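Local atomic coordinates of ruler protein (Pseudomonas aeruginosa, PDB entry 5CUK), a protein that probably senses needle length during assembly of the type III secretion system, this chain being the C-terminal part, related to flagellar hook-length control protein FliK. Residues P10-R24 with A36-V50. Sequence-based numbering, arbitrary orientation. Where two conformers were deposited one is given.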
loop_
_atom_site.group_PDB
_atom_site.type_symbol
_atom_site.label_atom_id
_atom_site.label_comp_id
_atom_site.label_asym_id
_atom_site.label_seq_id
_atom_site.Cartn_x
_atom_site.Cartn_y
_atom_site.Cartn_z
ATOM N N PRO A 10 0.511 -12.631 6.670
ATOM C CA PRO A 10 0.789 -12.670 8.108
ATOM C C PRO A 10 0.332 -11.366 8.741
ATOM O O PRO A 10 0.638 -10.328 8.162
ATOM C CB PRO A 10 2.307 -12.800 8.179
ATOM C CG PRO A 10 2.708 -13.331 6.841
ATOM C CD PRO A 10 1.740 -12.734 5.870
ATOM N N LEU A 11 -0.347 -11.419 9.889
ATOM C CA LEU A 11 -0.949 -10.227 10.500
ATOM C C LEU A 11 0.041 -9.106 10.709
ATOM O O LEU A 11 -0.281 -7.947 10.462
ATOM C CB LEU A 11 -1.597 -10.570 11.847
ATOM C CG LEU A 11 -2.705 -9.632 12.328
ATOM C CD1 LEU A 11 -3.760 -9.524 11.271
ATOM C CD2 LEU A 11 -3.319 -10.160 13.642
ATOM N N ALA A 12 1.244 -9.450 11.166
ATOM C CA ALA A 12 2.233 -8.432 11.515
ATOM C C ALA A 12 2.663 -7.660 10.281
ATOM O O ALA A 12 3.070 -6.502 10.379
ATOM C CB ALA A 12 3.429 -9.066 12.193
ATOM N N ASP A 13 2.544 -8.299 9.121
ATOM C CA ASP A 13 2.868 -7.663 7.849
ATOM C C ASP A 13 1.724 -6.765 7.361
ATOM O O ASP A 13 1.962 -5.615 6.976
ATOM C CB ASP A 13 3.219 -8.725 6.796
ATOM C CG ASP A 13 4.521 -9.480 7.143
ATOM O OD1 ASP A 13 5.539 -9.314 6.442
ATOM O OD2 ASP A 13 4.549 -10.183 8.170
ATOM N N LEU A 14 0.499 -7.293 7.383
ATOM C CA LEU A 14 -0.689 -6.486 7.134
ATOM C C LEU A 14 -0.670 -5.253 8.003
ATOM O O LEU A 14 -0.779 -4.132 7.510
ATOM C CB LEU A 14 -1.959 -7.281 7.404
ATOM C CG LEU A 14 -3.259 -6.519 7.245
ATOM C CD1 LEU A 14 -3.320 -5.966 5.853
ATOM C CD2 LEU A 14 -4.441 -7.438 7.492
ATOM N N ALA A 15 -0.495 -5.458 9.304
ATOM C CA ALA A 15 -0.463 -4.338 10.237
ATOM C C ALA A 15 0.554 -3.254 9.823
ATOM O O ALA A 15 0.203 -2.079 9.746
ATOM C CB ALA A 15 -0.171 -4.845 11.649
ATOM N N ARG A 16 1.791 -3.633 9.534
ATOM C CA ARG A 16 2.834 -2.644 9.294
ATOM C C ARG A 16 2.553 -1.946 7.969
ATOM O O ARG A 16 2.679 -0.731 7.851
ATOM C CB ARG A 16 4.220 -3.287 9.310
ATOM C CG ARG A 16 5.372 -2.327 8.946
ATOM C CD ARG A 16 5.855 -1.418 10.102
ATOM N NE ARG A 16 6.571 -0.232 9.590
ATOM C CZ ARG A 16 6.038 0.991 9.497
ATOM N NH1 ARG A 16 4.799 1.209 9.908
ATOM N NH2 ARG A 16 6.738 2.008 8.998
ATOM N N LEU A 17 2.103 -2.728 7.002
ATOM C CA LEU A 17 1.743 -2.220 5.708
ATOM C C LEU A 17 0.632 -1.166 5.792
ATOM O O LEU A 17 0.745 -0.078 5.198
ATOM C CB LEU A 17 1.323 -3.373 4.809
ATOM C CG LEU A 17 1.217 -3.077 3.331
ATOM C CD1 LEU A 17 2.301 -2.115 2.888
ATOM C CD2 LEU A 17 1.326 -4.354 2.587
ATOM N N LEU A 18 -0.428 -1.478 6.539
ATOM C CA LEU A 18 -1.562 -0.577 6.677
ATOM C C LEU A 18 -1.117 0.714 7.330
ATOM O O LEU A 18 -1.431 1.789 6.849
ATOM C CB LEU A 18 -2.697 -1.229 7.480
ATOM C CG LEU A 18 -3.480 -2.373 6.804
ATOM C CD1 LEU A 18 -4.673 -2.792 7.645
ATOM C CD2 LEU A 18 -4.003 -1.955 5.412
ATOM N N ASP A 19 -0.395 0.606 8.437
ATOM C CA ASP A 19 0.192 1.766 9.075
ATOM C C ASP A 19 1.059 2.609 8.092
ATOM O O ASP A 19 0.919 3.831 8.017
ATOM C CB ASP A 19 1.005 1.310 10.278
ATOM C CG ASP A 19 1.508 2.466 11.116
ATOM O OD1 ASP A 19 0.734 3.401 11.425
ATOM O OD2 ASP A 19 2.695 2.429 11.483
ATOM N N ALA A 20 1.924 1.958 7.317
ATOM C CA ALA A 20 2.763 2.680 6.346
ATOM C C ALA A 20 1.934 3.444 5.287
ATOM O O ALA A 20 2.154 4.627 5.065
ATOM C CB ALA A 20 3.720 1.710 5.665
ATOM N N VAL A 21 0.995 2.745 4.653
ATOM C CA VAL A 21 0.123 3.332 3.657
ATOM C C VAL A 21 -0.568 4.535 4.259
ATOM O O VAL A 21 -0.730 5.570 3.612
ATOM C CB VAL A 21 -0.919 2.317 3.135
ATOM C CG1 VAL A 21 -1.914 2.992 2.278
ATOM C CG2 VAL A 21 -0.230 1.216 2.330
ATOM N N GLN A 22 -0.946 4.450 5.528
ATOM C CA GLN A 22 -1.681 5.576 6.008
ATOM C C GLN A 22 -0.771 6.781 6.226
ATOM O O GLN A 22 -1.185 7.891 5.918
ATOM C CB GLN A 22 -2.452 5.264 7.255
ATOM C CG GLN A 22 -3.273 6.515 7.613
ATOM C CD GLN A 22 -4.250 6.278 8.727
ATOM O OE1 GLN A 22 -3.940 5.612 9.737
ATOM N NE2 GLN A 22 -5.458 6.860 8.568
ATOM N N GLY A 23 0.456 6.588 6.718
ATOM C CA GLY A 23 1.432 7.673 6.715
ATOM C C GLY A 23 1.557 8.351 5.338
ATOM O O GLY A 23 1.573 9.568 5.253
ATOM N N ARG A 24 1.648 7.570 4.263
ATOM C CA ARG A 24 1.892 8.140 2.939
ATOM C C ARG A 24 0.681 8.923 2.455
ATOM O O ARG A 24 0.801 9.905 1.702
ATOM C CB ARG A 24 2.242 7.063 1.927
ATOM C CG ARG A 24 3.443 6.163 2.315
ATOM C CD ARG A 24 4.713 6.988 2.439
ATOM N NE ARG A 24 5.040 7.272 3.833
ATOM C CZ ARG A 24 5.758 8.325 4.250
ATOM N NH1 ARG A 24 6.264 9.218 3.381
ATOM N NH2 ARG A 24 5.992 8.463 5.555
ATOM N N ALA A 36 3.294 10.545 -2.249
ATOM C CA ALA A 36 4.253 10.245 -1.205
ATOM C C ALA A 36 4.737 8.793 -1.357
ATOM O O ALA A 36 4.044 7.943 -1.925
ATOM C CB ALA A 36 3.642 10.473 0.144
ATOM N N ARG A 37 5.926 8.526 -0.846
ATOM C CA ARG A 37 6.506 7.217 -0.968
ATOM C C ARG A 37 7.475 7.004 0.168
ATOM O O ARG A 37 7.991 7.964 0.730
ATOM C CB ARG A 37 7.200 7.042 -2.320
ATOM C CG ARG A 37 8.575 7.647 -2.392
ATOM C CD ARG A 37 9.161 7.542 -3.800
ATOM N NE ARG A 37 9.944 6.316 -4.020
ATOM C CZ ARG A 37 9.508 5.243 -4.687
ATOM N NH1 ARG A 37 8.277 5.227 -5.204
ATOM N NH2 ARG A 37 10.304 4.187 -4.851
ATOM N N LEU A 38 7.690 5.736 0.518
ATOM C CA LEU A 38 8.584 5.364 1.602
ATOM C C LEU A 38 9.008 3.911 1.413
ATOM O O LEU A 38 8.237 3.097 0.893
ATOM C CB LEU A 38 7.891 5.551 2.955
ATOM C CG LEU A 38 8.746 5.596 4.224
ATOM C CD1 LEU A 38 9.357 6.970 4.409
ATOM C CD2 LEU A 38 7.944 5.185 5.461
ATOM N N GLN A 39 10.218 3.564 1.838
ATOM C CA GLN A 39 10.528 2.149 1.949
ATOM C C GLN A 39 10.217 1.651 3.362
ATOM O O GLN A 39 10.569 2.288 4.370
ATOM C CB GLN A 39 11.978 1.847 1.599
ATOM C CG GLN A 39 12.235 0.349 1.549
ATOM C CD GLN A 39 13.658 0.008 1.179
ATOM O OE1 GLN A 39 14.580 0.254 1.952
ATOM N NE2 GLN A 39 13.844 -0.560 -0.008
ATOM N N VAL A 40 9.548 0.505 3.412
ATOM C CA VAL A 40 9.169 -0.132 4.660
ATOM C C VAL A 40 9.739 -1.553 4.758
ATOM O O VAL A 40 9.724 -2.273 3.775
ATOM C CB VAL A 40 7.650 -0.207 4.778
ATOM C CG1 VAL A 40 7.265 -0.527 6.188
ATOM C CG2 VAL A 40 7.027 1.117 4.311
ATOM N N ARG A 41 10.238 -1.951 5.928
ATOM C CA ARG A 41 10.551 -3.366 6.147
ATOM C C ARG A 41 9.319 -4.055 6.720
ATOM O O ARG A 41 8.750 -3.637 7.738
ATOM C CB ARG A 41 11.762 -3.565 7.077
ATOM C CG ARG A 41 11.702 -2.750 8.367
ATOM C CD ARG A 41 12.449 -3.419 9.544
ATOM N NE ARG A 41 12.468 -2.546 10.724
ATOM C CZ ARG A 41 12.278 -2.962 11.976
ATOM N NH1 ARG A 41 12.064 -4.249 12.228
ATOM N NH2 ARG A 41 12.302 -2.089 12.978
ATOM N N LEU A 42 8.864 -5.078 6.021
ATOM C CA LEU A 42 7.825 -5.924 6.574
ATOM C C LEU A 42 8.553 -7.098 7.240
ATOM O O LEU A 42 9.555 -7.577 6.708
ATOM C CB LEU A 42 6.832 -6.350 5.488
ATOM C CG LEU A 42 6.234 -5.151 4.728
ATOM C CD1 LEU A 42 5.360 -5.625 3.597
ATOM C CD2 LEU A 42 5.446 -4.229 5.655
ATOM N N PRO A 43 8.096 -7.519 8.434
ATOM C CA PRO A 43 8.852 -8.488 9.229
ATOM C C PRO A 43 9.244 -9.705 8.418
ATOM O O PRO A 43 10.418 -10.086 8.431
ATOM C CB PRO A 43 7.877 -8.874 10.334
ATOM C CG PRO A 43 6.986 -7.734 10.468
ATOM C CD PRO A 43 6.836 -7.150 9.093
ATOM N N GLN A 44 8.303 -10.303 7.698
ATOM C CA GLN A 44 8.706 -11.473 6.941
ATOM C C GLN A 44 8.769 -11.167 5.453
ATOM O O GLN A 44 9.585 -11.754 4.762
ATOM C CB GLN A 44 7.790 -12.675 7.233
ATOM C CG GLN A 44 7.982 -13.286 8.646
ATOM C CD GLN A 44 9.392 -13.813 8.907
ATOM O OE1 GLN A 44 10.076 -14.285 7.996
ATOM N NE2 GLN A 44 9.827 -13.733 10.160
ATOM N N LEU A 45 7.980 -10.218 4.964
ATOM C CA LEU A 45 8.003 -9.958 3.527
ATOM C C LEU A 45 9.196 -9.138 3.018
ATOM O O LEU A 45 9.392 -9.016 1.804
ATOM C CB LEU A 45 6.710 -9.268 3.096
ATOM C CG LEU A 45 5.629 -10.214 2.566
ATOM C CD1 LEU A 45 4.965 -10.996 3.695
ATOM C CD2 LEU A 45 4.612 -9.410 1.787
ATOM N N GLY A 46 9.997 -8.589 3.924
ATOM C CA GLY A 46 11.205 -7.884 3.514
ATOM C C GLY A 46 11.005 -6.412 3.205
ATOM O O GLY A 46 10.046 -5.786 3.670
ATOM N N ALA A 47 11.919 -5.840 2.428
ATOM C CA ALA A 47 11.801 -4.434 2.050
ATOM C C ALA A 47 10.821 -4.235 0.904
ATOM O O ALA A 47 10.905 -4.862 -0.149
ATOM C CB ALA A 47 13.146 -3.853 1.685
ATOM N N VAL A 48 9.912 -3.309 1.139
ATOM C CA VAL A 48 8.791 -3.031 0.289
ATOM C C VAL A 48 8.745 -1.477 0.059
ATOM O O VAL A 48 9.046 -0.701 0.967
ATOM C CB VAL A 48 7.541 -3.593 0.982
ATOM C CG1 VAL A 48 6.434 -2.615 1.071
ATOM C CG2 VAL A 48 7.107 -4.871 0.355
ATOM N N GLU A 49 8.428 -1.029 -1.153
ATOM C CA GLU A 49 8.215 0.389 -1.404
ATOM C C GLU A 49 6.733 0.685 -1.476
ATOM O O GLU A 49 6.011 0.007 -2.202
ATOM C CB GLU A 49 8.894 0.822 -2.707
ATOM C CG GLU A 49 8.939 2.334 -2.891
ATOM C CD GLU A 49 9.961 3.021 -1.956
ATOM O OE1 GLU A 49 10.841 2.323 -1.378
ATOM O OE2 GLU A 49 9.863 4.254 -1.802
ATOM N N VAL A 50 6.271 1.692 -0.732
ATOM C CA VAL A 50 4.890 2.133 -0.827
ATOM C C VAL A 50 4.815 3.457 -1.578
ATOM O O VAL A 50 5.482 4.383 -1.227
ATOM C CB VAL A 50 4.262 2.314 0.551
ATOM C CG1 VAL A 50 2.826 2.780 0.416
ATOM C CG2 VAL A 50 4.316 1.016 1.311
#
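The first part of helix 11-29, residues 11-24, packs lengthwise on one face of the hairpin formed by edge strand 35-42 and its neighbour 46-54, in the four-stranded mixed beta sheet of this FliK-like alpha/beta domain. Segment 11-24 runs nearly antiparallel to strand segment 36-42, at 147°, with the axes 8.3 Å apart at their closest. Along the middle, the layer is apolar: Ala-20 CB sits on Val-40 CG2 at 3.6 Å, while Val-50 is reached by Leu-17 CD1 and Val-21 CG2 on its two different methyls. Val-21 also touches Leu-84 of helix 77-87, so the two helices meet beside the hairpin. Arginine chains cover the flank. Arg-16, bent at chi2 (81°), lays CG and NE against Val-40 CG1, and its NH1 reaches one turn further along the helix to a salt bridge with Asp-19 OD2. Arg-24 folds at chi2 and chi3 across Leu-38 at about a right angle, putting Leu-38 CB over one guanidinium face, 3.4 Å from NE. At the opposite end the turn is held by the buried Asp-13, whose OD1 accepts two backbone N-H groups: Gln-44 N at 3.2 Å on its syn lone pair, and Leu-45 N at 3.0 Å nearly along the C-O axis.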